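PDB 2C1D: L-cysteine S-thiosulfotransferase subunit SoxA from Paracoccus denitrificans, which forms, as the diheme cytochrome subunit of the SoxAX complex, a heterodisulfide between a cysteine of the carrier subunit SoxY and thiosulfate in periplasmic sulfur oxidation. Local coordinates for residues D63-A71 / C80-M90; Q201-K211 / L255-H264. All coordinates share one frame; numbering follows the deposited sequence.

Contact 1. Residues D63-A71 / C80-M90; sequences DRGLDKWNA and CASCHQGPESM. With HEC (heme c), chain I.
W69 meets the heme-binding segment through two hydrogen bonds, one given by its ring and one accepted by its backbone carbonyl. The indole NE1 donates to Q85 O at 2.7 Å, with the acceptor close to the ring plane and NE1 in the carbonyl plane of Q85; the bond, bent at 140°, probably helps set the rotation of the ring. W69 O, in the last turn of helix 59-70, takes a 3.2 Å bond from A81 N.

Both faces of the indole are met by atoms of segment 80-90. With CG anti to the backbone N (chi1 171°), the ring swings off its helix and slides between C80 and P87. C80 CB, with A81 N beside it, makes a CH-pi contact over one face of the six-membered ring, and P87 CA makes another over the opposite face. The far corner, W69 CH2, reaches H84 CB at 3.5 Å.

Segment 80-90 carries the CXXCH motif of c-type cytochromes: C80 SG is bonded to heme CAB, and C83 is the second thioether cysteine. H84 NE2 binds the heme FE at 2.1 Å, and C117 is the other axial ligand. A leucine in place of W69 would probably leave Q85 O without its indole donor and open a gap between C80 and P87.

M90, bent at chi2, brings CE over the rim of one face of the H84 imidazole; M90 CE is 3.7 Å from heme C3A. L140 and M137 of helix 132-143 also touch W69.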
loop_
_atom_site.group_PDB
_atom_site.type_symbol
_atom_site.label_atom_id
_atom_site.label_comp_id
_atom_site.label_asym_id
_atom_site.label_seq_id
_atom_site.Cartn_x
_atom_site.Cartn_y
_atom_site.Cartn_z
ATOM N N ASP A 63 -9.652 -1.525 24.042
ATOM C CA ASP A 63 -10.202 -1.220 25.383
ATOM C C ASP A 63 -10.609 0.257 25.541
ATOM O O ASP A 63 -11.629 0.585 26.137
ATOM C CB ASP A 63 -9.249 -1.666 26.527
ATOM C CG ASP A 63 -9.949 -1.688 27.911
ATOM O OD1 ASP A 63 -10.911 -2.481 28.099
ATOM O OD2 ASP A 63 -9.623 -0.939 28.874
ATOM N N ARG A 64 -9.823 1.152 24.989
ATOM C CA ARG A 64 -10.150 2.548 25.003
ATOM C C ARG A 64 -11.396 2.828 24.140
ATOM O O ARG A 64 -12.207 3.702 24.471
ATOM C CB ARG A 64 -8.972 3.313 24.461
ATOM C CG ARG A 64 -9.028 4.766 24.666
ATOM C CD ARG A 64 -8.405 5.482 23.520
ATOM N NE ARG A 64 -7.108 5.971 23.836
ATOM C CZ ARG A 64 -6.171 6.320 22.969
ATOM N NH1 ARG A 64 -6.312 6.236 21.642
ATOM N NH2 ARG A 64 -5.050 6.772 23.473
ATOM N N GLY A 65 -11.525 2.094 23.033
ATOM C CA GLY A 65 -12.736 2.136 22.226
ATOM C C GLY A 65 -13.950 1.754 23.065
ATOM O O GLY A 65 -15.011 2.337 22.929
ATOM N N LEU A 66 -13.782 0.766 23.933
ATOM C CA LEU A 66 -14.879 0.279 24.757
ATOM C C LEU A 66 -15.273 1.341 25.785
ATOM O O LEU A 66 -16.457 1.511 26.077
ATOM C CB LEU A 66 -14.510 -1.053 25.424
ATOM C CG LEU A 66 -15.505 -1.651 26.434
ATOM C CD1 LEU A 66 -16.846 -1.959 25.773
ATOM C CD2 LEU A 66 -14.927 -2.908 27.055
ATOM N N ASP A 67 -14.292 2.080 26.308
ATOM C CA ASP A 67 -14.574 3.215 27.191
ATOM C C ASP A 67 -15.371 4.275 26.467
ATOM O O ASP A 67 -16.343 4.791 27.005
ATOM C CB ASP A 67 -13.287 3.800 27.798
ATOM C CG ASP A 67 -12.600 2.824 28.754
ATOM O OD1 ASP A 67 -13.259 1.886 29.251
ATOM O OD2 ASP A 67 -11.399 2.887 29.053
ATOM N N LYS A 68 -15.012 4.565 25.233
ATOM C CA LYS A 68 -15.710 5.585 24.470
ATOM C C LYS A 68 -17.121 5.112 24.075
ATOM O O LYS A 68 -18.043 5.916 24.009
ATOM C CB LYS A 68 -14.891 6.014 23.245
ATOM C CG LYS A 68 -13.560 6.701 23.622
ATOM C CD LYS A 68 -12.563 6.861 22.469
ATOM C CE LYS A 68 -11.430 7.838 22.874
ATOM N NZ LYS A 68 -10.415 8.075 21.794
ATOM N N TRP A 69 -17.291 3.817 23.855
ATOM C CA TRP A 69 -18.608 3.229 23.541
ATOM C C TRP A 69 -19.570 3.417 24.721
ATOM O O TRP A 69 -20.755 3.691 24.530
ATOM C CB TRP A 69 -18.439 1.747 23.212
ATOM C CG TRP A 69 -19.696 0.930 23.070
ATOM C CD1 TRP A 69 -20.386 0.291 24.077
ATOM C CD2 TRP A 69 -20.354 0.580 21.853
ATOM N NE1 TRP A 69 -21.469 -0.386 23.562
ATOM C CE2 TRP A 69 -21.477 -0.232 22.198
ATOM C CE3 TRP A 69 -20.145 0.910 20.502
ATOM C CZ2 TRP A 69 -22.369 -0.716 21.250
ATOM C CZ3 TRP A 69 -21.033 0.417 19.547
ATOM C CH2 TRP A 69 -22.124 -0.404 19.926
ATOM N N ASN A 70 -19.030 3.289 25.932
ATOM C CA ASN A 70 -19.798 3.437 27.167
ATOM C C ASN A 70 -19.890 4.867 27.696
ATOM O O ASN A 70 -20.647 5.120 28.634
ATOM C CB ASN A 70 -19.236 2.518 28.264
ATOM C CG ASN A 70 -19.494 1.060 27.980
ATOM O OD1 ASN A 70 -20.611 0.674 27.600
ATOM N ND2 ASN A 70 -18.470 0.236 28.144
ATOM N N ALA A 71 -19.153 5.806 27.112
ATOM C CA ALA A 71 -19.115 7.167 27.641
ATOM C C ALA A 71 -20.304 8.013 27.182
ATOM O O ALA A 71 -20.684 8.022 26.012
ATOM C CB ALA A 71 -17.807 7.853 27.266
ATOM N N CYS A 80 -23.081 5.309 22.951
ATOM C CA CYS A 80 -23.308 4.212 22.008
ATOM C C CYS A 80 -24.146 3.159 22.706
ATOM O O CYS A 80 -25.162 2.701 22.198
ATOM C CB CYS A 80 -21.983 3.581 21.520
ATOM S SG CYS A 80 -20.813 4.771 20.816
ATOM N N ALA A 81 -23.736 2.799 23.906
ATOM C CA ALA A 81 -24.392 1.720 24.617
ATOM C C ALA A 81 -25.842 2.017 24.966
ATOM O O ALA A 81 -26.620 1.085 25.127
ATOM C CB ALA A 81 -23.619 1.370 25.864
ATOM N N SER A 82 -26.187 3.295 25.135
ATOM C CA SER A 82 -27.549 3.700 25.504
ATOM C C SER A 82 -28.558 3.221 24.464
ATOM O O SER A 82 -29.699 2.923 24.821
ATOM C CB SER A 82 -27.660 5.217 25.766
ATOM O OG SER A 82 -27.463 6.012 24.610
ATOM N N CYS A 83 -28.123 3.088 23.210
ATOM C CA CYS A 83 -28.963 2.548 22.143
ATOM C C CYS A 83 -28.616 1.138 21.701
ATOM O O CYS A 83 -29.513 0.363 21.375
ATOM C CB CYS A 83 -28.935 3.458 20.934
ATOM S SG CYS A 83 -29.671 5.082 21.242
ATOM N N HIS A 84 -27.329 0.800 21.672
ATOM C CA HIS A 84 -26.881 -0.483 21.094
ATOM C C HIS A 84 -26.562 -1.526 22.146
ATOM O O HIS A 84 -26.232 -2.653 21.797
ATOM C CB HIS A 84 -25.642 -0.274 20.244
ATOM C CG HIS A 84 -25.881 0.543 19.029
ATOM N ND1 HIS A 84 -26.698 0.122 18.003
ATOM C CD2 HIS A 84 -25.385 1.742 18.654
ATOM C CE1 HIS A 84 -26.703 1.038 17.051
ATOM N NE2 HIS A 84 -25.917 2.038 17.424
ATOM N N GLN A 85 -26.646 -1.148 23.428
ATOM C CA GLN A 85 -26.159 -1.985 24.533
ATOM C C GLN A 85 -24.683 -2.401 24.343
ATOM O O GLN A 85 -23.873 -1.567 23.964
ATOM C CB GLN A 85 -27.102 -3.171 24.749
ATOM C CG GLN A 85 -28.505 -2.736 25.168
ATOM C CD GLN A 85 -29.547 -2.981 24.092
ATOM O OE1 GLN A 85 -29.622 -2.244 23.111
ATOM N NE2 GLN A 85 -30.378 -4.024 24.287
ATOM N N GLY A 86 -24.322 -3.660 24.607
ATOM C CA GLY A 86 -22.957 -4.124 24.415
ATOM C C GLY A 86 -22.480 -3.974 22.980
ATOM O O GLY A 86 -23.291 -3.919 22.046
ATOM N N PRO A 87 -21.170 -3.915 22.781
ATOM C CA PRO A 87 -20.633 -3.772 21.415
ATOM C C PRO A 87 -20.834 -5.048 20.593
ATOM O O PRO A 87 -20.725 -5.001 19.364
ATOM C CB PRO A 87 -19.156 -3.452 21.646
ATOM C CG PRO A 87 -18.821 -4.124 22.971
ATOM C CD PRO A 87 -20.109 -4.011 23.803
ATOM N N GLU A 88 -21.113 -6.174 21.252
ATOM C CA GLU A 88 -21.467 -7.399 20.532
ATOM C C GLU A 88 -22.699 -7.209 19.612
ATOM O O GLU A 88 -22.970 -8.058 18.744
ATOM C CB GLU A 88 -21.637 -8.604 21.469
ATOM C CG GLU A 88 -22.818 -8.560 22.450
ATOM C CD GLU A 88 -22.503 -7.844 23.770
ATOM O OE1 GLU A 88 -21.438 -7.206 23.891
ATOM O OE2 GLU A 88 -23.345 -7.919 24.690
ATOM N N SER A 89 -23.426 -6.103 19.804
ATOM C CA SER A 89 -24.546 -5.699 18.932
ATOM C C SER A 89 -24.087 -5.524 17.495
ATOM O O SER A 89 -24.877 -5.642 16.558
ATOM C CB SER A 89 -25.175 -4.395 19.447
ATOM O OG SER A 89 -24.273 -3.307 19.446
ATOM N N MET A 90 -22.794 -5.239 17.321
ATOM C CA MET A 90 -22.202 -5.093 16.015
ATOM C C MET A 90 -21.550 -6.362 15.488
ATOM O O MET A 90 -20.785 -6.302 14.526
ATOM C CB MET A 90 -21.209 -3.938 16.029
ATOM C CG MET A 90 -21.841 -2.593 16.372
ATOM S SD MET A 90 -23.080 -2.170 15.126
ATOM C CE MET A 90 -24.297 -1.122 16.096
HETATM FE FE HEC I . -25.636 3.728 16.191
HETATM C CHA HEC I . -26.638 2.135 13.237
HETATM C CHB HEC I . -22.523 2.592 15.741
HETATM C CHC HEC I . -24.695 5.567 18.870
HETATM C CHD HEC I . -28.944 4.205 16.995
HETATM N NA HEC I . -24.773 2.564 14.766
HETATM C C1A HEC I . -25.338 1.999 13.648
HETATM C C2A HEC I . -24.319 1.279 12.944
HETATM C C3A HEC I . -23.182 1.410 13.639
HETATM C C4A HEC I . -23.437 2.246 14.788
HETATM C CMA HEC I . -21.809 0.828 13.287
HETATM C CAA HEC I . -24.549 0.506 11.631
HETATM C CBA HEC I . -25.337 -0.743 11.973
HETATM C CGA HEC I . -25.836 -1.514 10.761
HETATM O O1A HEC I . -26.005 -0.946 9.658
HETATM O O2A HEC I . -26.070 -2.736 10.966
HETATM N NB HEC I . -23.909 4.000 17.162
HETATM C C1B HEC I . -22.693 3.509 16.746
HETATM C C2B HEC I . -21.662 4.159 17.543
HETATM C C3B HEC I . -22.262 4.977 18.416
HETATM C C4B HEC I . -23.698 4.890 18.192
HETATM C CMB HEC I . -20.153 3.860 17.433
HETATM C CAB HEC I . -21.557 5.884 19.477
HETATM C CBB HEC I . -20.622 6.704 18.904
HETATM N NC HEC I . -26.670 4.691 17.684
HETATM C C1C HEC I . -26.065 5.468 18.645
HETATM C C2C HEC I . -27.117 6.045 19.460
HETATM C C3C HEC I . -28.307 5.771 18.873
HETATM C C4C HEC I . -28.032 4.837 17.793
HETATM C CMC HEC I . -26.850 7.112 20.546
HETATM C CAC HEC I . -29.740 6.207 19.334
HETATM C CBC HEC I . -29.996 7.516 19.552
HETATM N ND HEC I . -27.490 3.233 15.248
HETATM C C1D HEC I . -28.724 3.606 15.774
HETATM C C2D HEC I . -29.763 3.289 14.814
HETATM C C3D HEC I . -29.048 2.666 13.628
HETATM C C4D HEC I . -27.641 2.661 13.992
HETATM C CMD HEC I . -31.282 3.520 14.924
HETATM C CAD HEC I . -29.674 2.148 12.323
HETATM C CBD HEC I . -30.062 0.712 12.503
HETATM C CGD HEC I . -30.554 0.103 11.191
HETATM O O1D HEC I . -31.396 -0.843 11.248
HETATM O O2D HEC I . -30.087 0.552 10.121
HETATM O O HOH W 1 -20.619 6.932 23.512
#

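Contact 2. Residues Q201-K211 / L255-H264; sequences QINGFPTYRLK and LSVEGVSVRH. With HEC (heme c), chain J.
The R209 guanidinium presents its edge to the C-terminal carboxylate: R209 NE donates in plane to a lone pair of H264 O at 2.9 Å. K211 N donates to OXT, and both oxygens of the chain terminus are thus held. The R263 guanidinium has S261 OG over the centre of one face, while its edge serves two acidic groups: R263 NH1 forms a salt bridge with E258 OE1 at 2.9 Å, and R263 NE donates to heme propionate O1A at 3.0 Å. E258 OE2 is hydrogen-bonded to S37 OG, and R263 NH2 forms a salt bridge with E50. T207 OG1 sits over the centre of one face of the F205 ring, whose edge meets heme CAA.

The backbones run as parallel beta strands. Y208 N donates to S261 O at 2.9 Å, and R263 N returns a bond to Y208 O at 3.1 Å, both nearly straight. At the start of strand 261-263, S261 OG donates to G204 O from above the carbonyl plane; before the strands, E258 N donates to N203 O. G204 suits this spot, since a CB there would crowd S261, R263 and E258.

Strand 207-209 is the middle of a three-stranded mixed sheet, between 261-263 and the antiparallel 214-216. P206, which follows a cis peptide, packs on helix 132-143, and R209 touches R221 of helix 218-223, which probably binds substrate.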
loop_
_atom_site.group_PDB
_atom_site.type_symbol
_atom_site.label_atom_id
_atom_site.label_comp_id
_atom_site.label_asym_id
_atom_site.label_seq_id
_atom_site.Cartn_x
_atom_site.Cartn_y
_atom_site.Cartn_z
ATOM N N GLN A 201 -3.605 -6.897 1.545
ATOM C CA GLN A 201 -4.951 -7.195 2.004
ATOM C C GLN A 201 -5.306 -6.305 3.199
ATOM O O GLN A 201 -4.417 -5.855 3.925
ATOM C CB GLN A 201 -5.088 -8.681 2.365
ATOM C CG GLN A 201 -4.641 -9.709 1.261
ATOM C CD GLN A 201 -5.695 -9.973 0.198
ATOM O OE1 GLN A 201 -6.658 -9.216 0.094
ATOM N NE2 GLN A 201 -5.519 -11.055 -0.607
ATOM N N ILE A 202 -6.601 -6.087 3.393
ATOM C CA ILE A 202 -7.124 -5.287 4.503
ATOM C C ILE A 202 -8.001 -6.087 5.460
ATOM O O ILE A 202 -8.657 -5.509 6.311
ATOM C CB ILE A 202 -7.872 -3.994 4.020
ATOM C CG1 ILE A 202 -9.127 -4.300 3.208
ATOM C CG2 ILE A 202 -6.945 -3.120 3.195
ATOM C CD1 ILE A 202 -9.942 -3.059 2.914
ATOM N N ASN A 203 -7.962 -7.418 5.377
ATOM C CA ASN A 203 -8.709 -8.247 6.325
ATOM C C ASN A 203 -8.237 -8.090 7.775
ATOM O O ASN A 203 -8.947 -8.487 8.694
ATOM C CB ASN A 203 -8.649 -9.727 5.950
ATOM C CG ASN A 203 -7.292 -10.338 6.218
ATOM O OD1 ASN A 203 -7.139 -11.276 7.052
ATOM N ND2 ASN A 203 -6.299 -9.841 5.526
ATOM N N GLY A 204 -7.048 -7.534 7.961
ATOM C CA GLY A 204 -6.449 -7.342 9.270
ATOM C C GLY A 204 -6.643 -5.953 9.882
ATOM O O GLY A 204 -6.239 -5.728 11.021
ATOM N N PHE A 205 -7.252 -5.022 9.147
ATOM C CA PHE A 205 -7.438 -3.651 9.643
ATOM C C PHE A 205 -8.660 -3.573 10.567
ATOM O O PHE A 205 -9.577 -4.388 10.444
ATOM C CB PHE A 205 -7.572 -2.663 8.469
ATOM C CG PHE A 205 -6.244 -2.267 7.867
ATOM C CD1 PHE A 205 -5.586 -3.118 7.009
ATOM C CD2 PHE A 205 -5.676 -1.043 8.141
ATOM C CE1 PHE A 205 -4.364 -2.780 6.453
ATOM C CE2 PHE A 205 -4.444 -0.690 7.601
ATOM C CZ PHE A 205 -3.790 -1.591 6.732
ATOM N N PRO A 206 -8.696 -2.629 11.506
ATOM C CA PRO A 206 -7.610 -1.694 11.807
ATOM C C PRO A 206 -6.354 -2.369 12.393
ATOM O O PRO A 206 -6.438 -3.403 13.066
ATOM C CB PRO A 206 -8.235 -0.733 12.862
ATOM C CG PRO A 206 -9.699 -1.025 12.885
ATOM C CD PRO A 206 -9.875 -2.416 12.365
ATOM N N THR A 207 -5.213 -1.741 12.140
ATOM C CA THR A 207 -3.889 -2.338 12.295
ATOM C C THR A 207 -2.977 -1.513 13.164
ATOM O O THR A 207 -2.908 -0.295 13.021
ATOM C CB THR A 207 -3.273 -2.465 10.913
ATOM O OG1 THR A 207 -4.038 -3.430 10.165
ATOM C CG2 THR A 207 -1.858 -2.999 10.974
ATOM N N TYR A 208 -2.270 -2.167 14.076
ATOM C CA TYR A 208 -1.286 -1.452 14.873
ATOM C C TYR A 208 0.012 -1.547 14.086
ATOM O O TYR A 208 0.480 -2.645 13.816
ATOM C CB TYR A 208 -1.148 -2.102 16.240
ATOM C CG TYR A 208 -0.161 -1.419 17.154
ATOM C CD1 TYR A 208 1.172 -1.809 17.163
ATOM C CD2 TYR A 208 -0.553 -0.412 18.012
ATOM C CE1 TYR A 208 2.099 -1.202 18.002
ATOM C CE2 TYR A 208 0.371 0.203 18.865
ATOM C CZ TYR A 208 1.698 -0.204 18.842
ATOM O OH TYR A 208 2.623 0.342 19.683
ATOM N N ARG A 209 0.538 -0.411 13.645
ATOM C CA ARG A 209 1.828 -0.383 12.957
ATOM C C ARG A 209 2.975 -0.133 13.958
ATOM O O ARG A 209 2.996 0.887 14.642
ATOM C CB ARG A 209 1.822 0.709 11.892
ATOM C CG ARG A 209 0.937 0.390 10.689
ATOM C CD ARG A 209 1.261 1.202 9.462
ATOM N NE ARG A 209 2.614 0.902 9.026
ATOM C CZ ARG A 209 3.272 1.547 8.091
ATOM N NH1 ARG A 209 2.694 2.545 7.425
ATOM N NH2 ARG A 209 4.513 1.175 7.814
ATOM N N LEU A 210 3.928 -1.053 14.034
ATOM C CA LEU A 210 5.041 -0.911 14.993
ATOM C C LEU A 210 5.849 0.386 14.795
ATOM O O LEU A 210 6.325 0.988 15.772
ATOM C CB LEU A 210 5.951 -2.138 14.967
ATOM C CG LEU A 210 5.303 -3.392 15.561
ATOM C CD1 LEU A 210 6.030 -4.638 15.096
ATOM C CD2 LEU A 210 5.286 -3.303 17.080
ATOM N N LYS A 211 5.990 0.800 13.537
ATOM C CA LYS A 211 6.639 2.066 13.144
ATOM C C LYS A 211 6.036 3.285 13.864
ATOM O O LYS A 211 6.753 4.174 14.316
ATOM C CB LYS A 211 6.478 2.250 11.616
ATOM C CG LYS A 211 6.629 3.682 11.093
ATOM C CD LYS A 211 6.192 3.843 9.626
ATOM C CE LYS A 211 5.901 5.329 9.266
ATOM N NZ LYS A 211 4.451 5.596 8.987
ATOM N N LEU A 255 -10.613 -15.059 3.716
ATOM C CA LEU A 255 -9.740 -14.865 4.871
ATOM C C LEU A 255 -10.588 -14.429 6.067
ATOM O O LEU A 255 -11.658 -13.827 5.894
ATOM C CB LEU A 255 -8.670 -13.809 4.578
ATOM C CG LEU A 255 -7.645 -14.154 3.499
ATOM C CD1 LEU A 255 -6.923 -12.905 3.048
ATOM C CD2 LEU A 255 -6.650 -15.198 3.990
ATOM N N SER A 256 -10.118 -14.708 7.276
ATOM C CA SER A 256 -10.797 -14.235 8.461
ATOM C C SER A 256 -10.528 -12.754 8.742
ATOM O O SER A 256 -9.442 -12.191 8.509
ATOM C CB SER A 256 -10.397 -15.028 9.723
ATOM O OG SER A 256 -10.626 -16.424 9.593
ATOM N N VAL A 257 -11.528 -12.132 9.318
ATOM C CA VAL A 257 -11.332 -10.883 9.995
ATOM C C VAL A 257 -10.353 -11.148 11.146
ATOM O O VAL A 257 -10.645 -11.947 12.028
ATOM C CB VAL A 257 -12.663 -10.358 10.540
ATOM C CG1 VAL A 257 -12.439 -9.136 11.353
ATOM C CG2 VAL A 257 -13.612 -10.026 9.399
ATOM N N GLU A 258 -9.218 -10.463 11.155
ATOM C CA GLU A 258 -8.229 -10.639 12.227
ATOM C C GLU A 258 -8.626 -9.921 13.521
ATOM O O GLU A 258 -8.152 -10.298 14.601
ATOM C CB GLU A 258 -6.829 -10.236 11.738
ATOM C CG GLU A 258 -6.369 -11.179 10.622
ATOM C CD GLU A 258 -4.996 -10.910 10.034
ATOM O OE1 GLU A 258 -4.108 -10.323 10.688
ATOM O OE2 GLU A 258 -4.780 -11.353 8.882
ATOM N N GLY A 259 -9.531 -8.949 13.416
ATOM C CA GLY A 259 -9.917 -8.088 14.526
ATOM C C GLY A 259 -9.059 -6.854 14.512
ATOM O O GLY A 259 -9.400 -5.872 13.877
ATOM N N VAL A 260 -7.934 -6.906 15.217
ATOM C CA VAL A 260 -6.917 -5.864 15.123
ATOM C C VAL A 260 -5.564 -6.530 14.934
ATOM O O VAL A 260 -5.111 -7.299 15.788
ATOM C CB VAL A 260 -6.868 -4.904 16.365
ATOM C CG1 VAL A 260 -7.984 -3.872 16.315
ATOM C CG2 VAL A 260 -6.867 -5.674 17.698
ATOM N N SER A 261 -4.934 -6.264 13.791
ATOM C CA SER A 261 -3.731 -6.972 13.411
ATOM C C SER A 261 -2.503 -6.191 13.846
ATOM O O SER A 261 -2.615 -5.047 14.264
ATOM C CB SER A 261 -3.702 -7.226 11.904
ATOM O OG SER A 261 -3.378 -6.063 11.193
ATOM N N VAL A 262 -1.342 -6.841 13.795
ATOM C CA VAL A 262 -0.056 -6.161 14.041
ATOM C C VAL A 262 0.837 -6.313 12.819
ATOM O O VAL A 262 1.015 -7.419 12.300
ATOM C CB VAL A 262 0.680 -6.730 15.278
ATOM C CG1 VAL A 262 1.948 -5.949 15.554
ATOM C CG2 VAL A 262 -0.251 -6.688 16.507
ATOM N N ARG A 263 1.371 -5.189 12.361
ATOM C CA ARG A 263 2.253 -5.130 11.185
ATOM C C ARG A 263 3.416 -4.176 11.504
ATOM O O ARG A 263 3.389 -3.523 12.557
ATOM C CB ARG A 263 1.446 -4.625 9.973
ATOM C CG ARG A 263 0.252 -5.499 9.608
ATOM C CD ARG A 263 0.618 -6.770 8.883
ATOM N NE ARG A 263 -0.564 -7.525 8.486
ATOM C CZ ARG A 263 -1.197 -8.401 9.258
ATOM N NH1 ARG A 263 -2.289 -8.987 8.798
ATOM N NH2 ARG A 263 -0.754 -8.690 10.484
ATOM N N HIS A 264 4.432 -4.097 10.632
ATOM C CA HIS A 264 5.502 -3.071 10.763
ATOM C C HIS A 264 4.896 -1.692 10.525
ATOM O O HIS A 264 4.020 -1.485 9.700
ATOM C CB HIS A 264 6.693 -3.325 9.795
ATOM C CG HIS A 264 7.615 -2.138 9.587
ATOM N ND1 HIS A 264 8.991 -2.269 9.516
ATOM C CD2 HIS A 264 7.362 -0.818 9.356
ATOM C CE1 HIS A 264 9.540 -1.084 9.289
ATOM N NE2 HIS A 264 8.575 -0.185 9.192
ATOM O OXT HIS A 264 5.240 -0.698 11.151
HETATM FE FE HEC J . 0.822 -1.013 -0.576
HETATM C CHA HEC J . 1.403 -2.286 2.541
HETATM C CHB HEC J . -2.575 -1.389 -0.005
HETATM C CHC HEC J . 0.182 0.379 -3.584
HETATM C CHD HEC J . 4.134 -1.117 -1.322
HETATM N NA HEC J . -0.370 -1.725 1.000
HETATM C C1A HEC J . 0.091 -2.202 2.192
HETATM C C2A HEC J . -1.038 -2.608 2.984
HETATM C C3A HEC J . -2.148 -2.347 2.260
HETATM C C4A HEC J . -1.740 -1.795 1.000
HETATM C CMA HEC J . -3.605 -2.574 2.659
HETATM C CAA HEC J . -0.984 -3.223 4.404
HETATM C CBA HEC J . -1.146 -4.749 4.290
HETATM C CGA HEC J . -1.175 -5.406 5.666
HETATM O O1A HEC J . -1.301 -6.651 5.714
HETATM O O2A HEC J . -1.050 -4.697 6.719
HETATM N NB HEC J . -0.839 -0.595 -1.578
HETATM C C1B HEC J . -2.151 -0.771 -1.168
HETATM C C2B HEC J . -3.013 -0.150 -2.124
HETATM C C3B HEC J . -2.266 0.322 -3.116
HETATM C C4B HEC J . -0.891 0.080 -2.776
HETATM C CMB HEC J . -4.542 -0.160 -2.042
HETATM C CAB HEC J . -2.773 1.067 -4.369
HETATM C CBB HEC J . -3.442 2.210 -4.025
HETATM N NC HEC J . 1.966 -0.473 -2.184
HETATM C C1C HEC J . 1.493 0.063 -3.340
HETATM C C2C HEC J . 2.610 0.348 -4.220
HETATM C C3C HEC J . 3.727 -0.073 -3.596
HETATM C C4C HEC J . 3.307 -0.602 -2.304
HETATM C CMC HEC J . 2.414 0.990 -5.611
HETATM C CAC HEC J . 5.238 -0.082 -4.007
HETATM C CBC HEC J . 5.863 0.924 -4.636
HETATM N ND HEC J . 2.464 -1.580 0.424
HETATM C C1D HEC J . 3.766 -1.532 -0.080
HETATM C C2D HEC J . 4.699 -1.987 0.932
HETATM C C3D HEC J . 3.845 -2.333 2.127
HETATM C C4D HEC J . 2.485 -2.055 1.724
HETATM C CMD HEC J . 6.231 -2.101 0.839
HETATM C CAD HEC J . 4.310 -2.919 3.483
HETATM C CBD HEC J . 4.584 -4.421 3.279
HETATM C CGD HEC J . 3.318 -5.227 3.066
HETATM O O1D HEC J . 2.876 -5.461 1.920
HETATM O O2D HEC J . 2.706 -5.674 4.039
#

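Overall arrangement
The two contacts illustrate how a diheme protein attends to each cofactor by different means. Contact 1 holds the first heme by its iron and covalent linkages, in the first cytochrome c domain. Contact 2 meets the second heme at a propionate; the covalent and axial ligands of that heme, C180, probably C183, H184 and the persulfide-forming C225, lie outside it. The centres of the contacts are 21 Å apart and their nearest atoms about 8 Å apart, so they do not touch. Helix 132-143 bridges them, receiving W69 and P87 from contact 1 and P206 and V260 from contact 2. Contact 2 is nearer the catalytic heme, with the R209 side chain about 4 Å from that of R221.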